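Local atomic coordinates of manganese-binding protein (Chlamydia trachomatis, PDB entry 6NSI), a protein that binds iron, manganese and nickel ions, with a preference for iron(II), and delivers them to the membrane permease of an ABC transporter for import into the cytoplasm. Residues A[173-177]-A[178-182]. Residues are numbered along the deposited sequence; the frame is centred on the assembly and turned at random.
Sequences YFTRR and YLSSD
Tyr178 packs between Phe174 and Arg177 at the C-terminal end of helix 172-178, where side chains and backbone of the final turn meet. Tyr178 CB lies 3.4 Å from Phe174 O. Tyr178 CG is turned beside the backbone N (chi1 -62°), which carries Tyr178 CD2 over the Phe174 ring, 3.7 Å from Phe174 CD2, in a T-shaped stack with planes at 63°. Over one face of the tyrosine, Arg177 CG sits 3.8 Å from the Tyr178 ring centroid in a CH-pi contact. The Arg177 chain, extended from CG to NE, passes CE1 and CZ, and its guanidinium stands nearly perpendicular to the ring. At the tip, Tyr178 OH bonds to Asp147 and Met107 N; Asp147 also forms a salt bridge with Arg177 NH2, tying both side chains to helix 129-154. Phe174 packs on Val274 and Ile277 of helix 266-280, its side chain about 12 Å from the bound iron(III), so this is structural packing rather than a ligand contact.

Tyr178 N donates to Phe174 O, whereas Thr175 O receives Leu179 N and, from the opposite face of its plane, Ser180 OG at 2.7 Å. A water joins Arg177 O to Ser180 O. Backbone, hydroxyl and water thus satisfy these three helix carbonyls as the chain leaves the helix.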
ATOM      1  N   TYR A 173       6.835   4.318  -1.638  1.00 26.72           N
ATOM      2  CA  TYR A 173       7.417   3.977  -0.336  1.00 24.67           C
ATOM      3  C   TYR A 173       8.227   2.688  -0.414  1.00 27.63           C
ATOM      4  O   TYR A 173       9.336   2.600   0.128  1.00 24.99           O
ATOM      5  CB  TYR A 173       6.319   3.852   0.721  1.00 23.55           C
ATOM      6  CG  TYR A 173       5.646   5.168   1.016  1.00 25.85           C
ATOM      7  CD1 TYR A 173       4.445   5.507   0.399  1.00 21.86           C
ATOM      8  CD2 TYR A 173       6.210   6.069   1.904  1.00 26.95           C
ATOM      9  CE1 TYR A 173       3.819   6.709   0.668  1.00 23.54           C
ATOM     10  CE2 TYR A 173       5.605   7.278   2.172  1.00 30.34           C
ATOM     11  CZ  TYR A 173       4.407   7.596   1.560  1.00 31.21           C
ATOM     12  OH  TYR A 173       3.796   8.802   1.830  1.00 26.75           O
ATOM     13  N   PHE A 174       7.651   1.665  -1.049  1.00 21.74           N
ATOM     14  CA  PHE A 174       8.338   0.410  -1.322  1.00 23.57           C
ATOM     15  C   PHE A 174       9.697   0.656  -1.970  1.00 26.30           C
ATOM     16  O   PHE A 174      10.722   0.092  -1.557  1.00 22.86           O
ATOM     17  CB  PHE A 174       7.418  -0.427  -2.236  1.00 22.54           C
ATOM     18  CG  PHE A 174       7.946  -1.785  -2.600  1.00 23.70           C
ATOM     19  CD1 PHE A 174       8.802  -1.954  -3.696  1.00 19.29           C
ATOM     20  CD2 PHE A 174       7.538  -2.903  -1.886  1.00 22.72           C
ATOM     21  CE1 PHE A 174       9.268  -3.200  -4.036  1.00 21.00           C
ATOM     22  CE2 PHE A 174       8.000  -4.162  -2.217  1.00 21.78           C
ATOM     23  CZ  PHE A 174       8.859  -4.316  -3.304  1.00 18.92           C
ATOM     24  N   THR A 175       9.710   1.487  -3.013  1.00 21.29           N
ATOM     25  CA  THR A 175      10.920   1.727  -3.790  1.00 18.07           C
ATOM     26  C   THR A 175      11.977   2.450  -2.961  1.00 25.68           C
ATOM     27  O   THR A 175      13.168   2.123  -3.029  1.00 23.77           O
ATOM     28  CB  THR A 175      10.563   2.563  -5.020  1.00 22.62           C
ATOM     29  OG1 THR A 175       9.663   1.822  -5.879  1.00 20.58           O
ATOM     30  CG2 THR A 175      11.831   2.978  -5.771  1.00 20.84           C
ATOM     31  N   ARG A 176      11.553   3.467  -2.212  1.00 23.18           N
ATOM     32  CA  ARG A 176      12.470   4.227  -1.365  1.00 28.48           C
ATOM     33  C   ARG A 176      13.100   3.338  -0.288  1.00 27.10           C
ATOM     34  O   ARG A 176      14.303   3.443  -0.010  1.00 29.87           O
ATOM     35  CB  ARG A 176      11.711   5.408  -0.739  1.00 29.05           C
ATOM     36  CG  ARG A 176      12.598   6.483  -0.067  1.00 34.31           C
ATOM     37  CD  ARG A 176      11.752   7.561   0.658  1.00 32.72           C
ATOM     38  NE  ARG A 176      10.907   6.988   1.712  1.00 42.99           N
ATOM     39  CZ  ARG A 176      10.130   7.692   2.549  1.00 51.38           C
ATOM     40  NH1 ARG A 176      10.068   9.023   2.461  1.00 53.82           N
ATOM     41  NH2 ARG A 176       9.408   7.064   3.486  1.00 40.31           N
ATOM     42  N   ARG A 177      12.309   2.445   0.320  1.00 25.80           N
ATOM     43  CA  ARG A 177      12.838   1.574   1.365  1.00 28.16           C
ATOM     44  C   ARG A 177      13.701   0.450   0.800  1.00 34.11           C
ATOM     45  O   ARG A 177      14.830   0.245   1.255  1.00 29.60           O
ATOM     46  CB  ARG A 177      11.710   0.968   2.208  1.00 27.11           C
ATOM     47  CG  ARG A 177      12.286  -0.028   3.262  1.00 26.42           C
ATOM     48  CD  ARG A 177      11.392  -0.213   4.464  1.00 36.17           C
ATOM     49  NE  ARG A 177      12.008  -0.975   5.557  1.00 33.93           N
ATOM     50  CZ  ARG A 177      12.702  -0.427   6.562  1.00 47.13           C
ATOM     51  NH1 ARG A 177      12.900   0.889   6.609  1.00 36.85           N
ATOM     52  NH2 ARG A 177      13.204  -1.189   7.536  1.00 41.45           N
ATOM     53  N   TYR A 178      13.179  -0.306  -0.173  1.00 27.75           N
ATOM     54  CA  TYR A 178      13.745  -1.608  -0.522  1.00 22.98           C
ATOM     55  C   TYR A 178      14.602  -1.608  -1.771  1.00 22.26           C
ATOM     56  O   TYR A 178      15.364  -2.558  -1.973  1.00 23.83           O
ATOM     57  CB  TYR A 178      12.639  -2.645  -0.752  1.00 18.43           C
ATOM     58  CG  TYR A 178      11.785  -2.902   0.459  1.00 27.08           C
ATOM     59  CD1 TYR A 178      12.338  -3.427   1.626  1.00 26.05           C
ATOM     60  CD2 TYR A 178      10.426  -2.606   0.436  1.00 22.99           C
ATOM     61  CE1 TYR A 178      11.552  -3.656   2.744  1.00 28.27           C
ATOM     62  CE2 TYR A 178       9.631  -2.833   1.534  1.00 27.04           C
ATOM     63  CZ  TYR A 178      10.192  -3.366   2.688  1.00 30.80           C
ATOM     64  OH  TYR A 178       9.378  -3.581   3.787  1.00 28.15           O
ATOM     65  N   LEU A 179      14.443  -0.624  -2.646  1.00 22.32           N
ATOM     66  CA  LEU A 179      15.122  -0.630  -3.932  1.00 23.97           C
ATOM     67  C   LEU A 179      16.231   0.404  -4.006  1.00 26.90           C
ATOM     68  O   LEU A 179      16.952   0.458  -5.015  1.00 26.46           O
ATOM     69  CB  LEU A 179      14.105  -0.398  -5.068  1.00 17.49           C
ATOM     70  CG  LEU A 179      13.082  -1.521  -5.302  1.00 19.38           C
ATOM     71  CD1 LEU A 179      12.184  -1.216  -6.507  1.00 21.82           C
ATOM     72  CD2 LEU A 179      13.744  -2.882  -5.457  1.00 16.47           C
ATOM     73  N   SER A 180      16.396   1.217  -2.966  1.00 26.30           N
ATOM     74  CA  SER A 180      17.264   2.380  -3.014  1.00 30.57           C
ATOM     75  C   SER A 180      18.293   2.327  -1.899  1.00 29.78           C
ATOM     76  O   SER A 180      18.059   1.736  -0.844  1.00 30.31           O
ATOM     77  CB  SER A 180      16.455   3.664  -2.894  1.00 25.73           C
ATOM     78  OG  SER A 180      15.300   3.578  -3.737  1.00 26.26           O
ATOM     79  N   SER A 181      19.415   2.991  -2.141  1.00 32.38           N
ATOM     80  CA  SER A 181      20.517   3.091  -1.198  1.00 39.43           C
ATOM     81  C   SER A 181      20.290   4.232  -0.213  1.00 43.14           C
ATOM     82  O   SER A 181      19.479   5.137  -0.444  1.00 36.25           O
ATOM     83  CB  SER A 181      21.825   3.331  -1.937  1.00 35.73           C
ATOM     84  OG  SER A 181      21.864   4.676  -2.397  1.00 35.55           O
ATOM     85  N   ASP A 182      21.040   4.181   0.894  1.00 41.42           N
ATOM     86  CA  ASP A 182      21.036   5.283   1.848  1.00 43.97           C
ATOM     87  C   ASP A 182      21.350   6.605   1.159  1.00 37.53           C
ATOM     88  O   ASP A 182      20.721   7.630   1.449  1.00 45.48           O
ATOM     89  CB  ASP A 182      22.043   5.008   2.974  1.00 47.62           C
ATOM     90  CG  ASP A 182      21.510   4.025   4.007  1.00 55.04           C
ATOM     91  OD1 ASP A 182      20.454   3.415   3.744  1.00 52.76           O
ATOM     92  OD2 ASP A 182      22.134   3.860   5.080  1.00 51.97           O
TER
HETATM   93  O   HOH W   1      17.326  -0.636  -0.072  1.00 42.81           O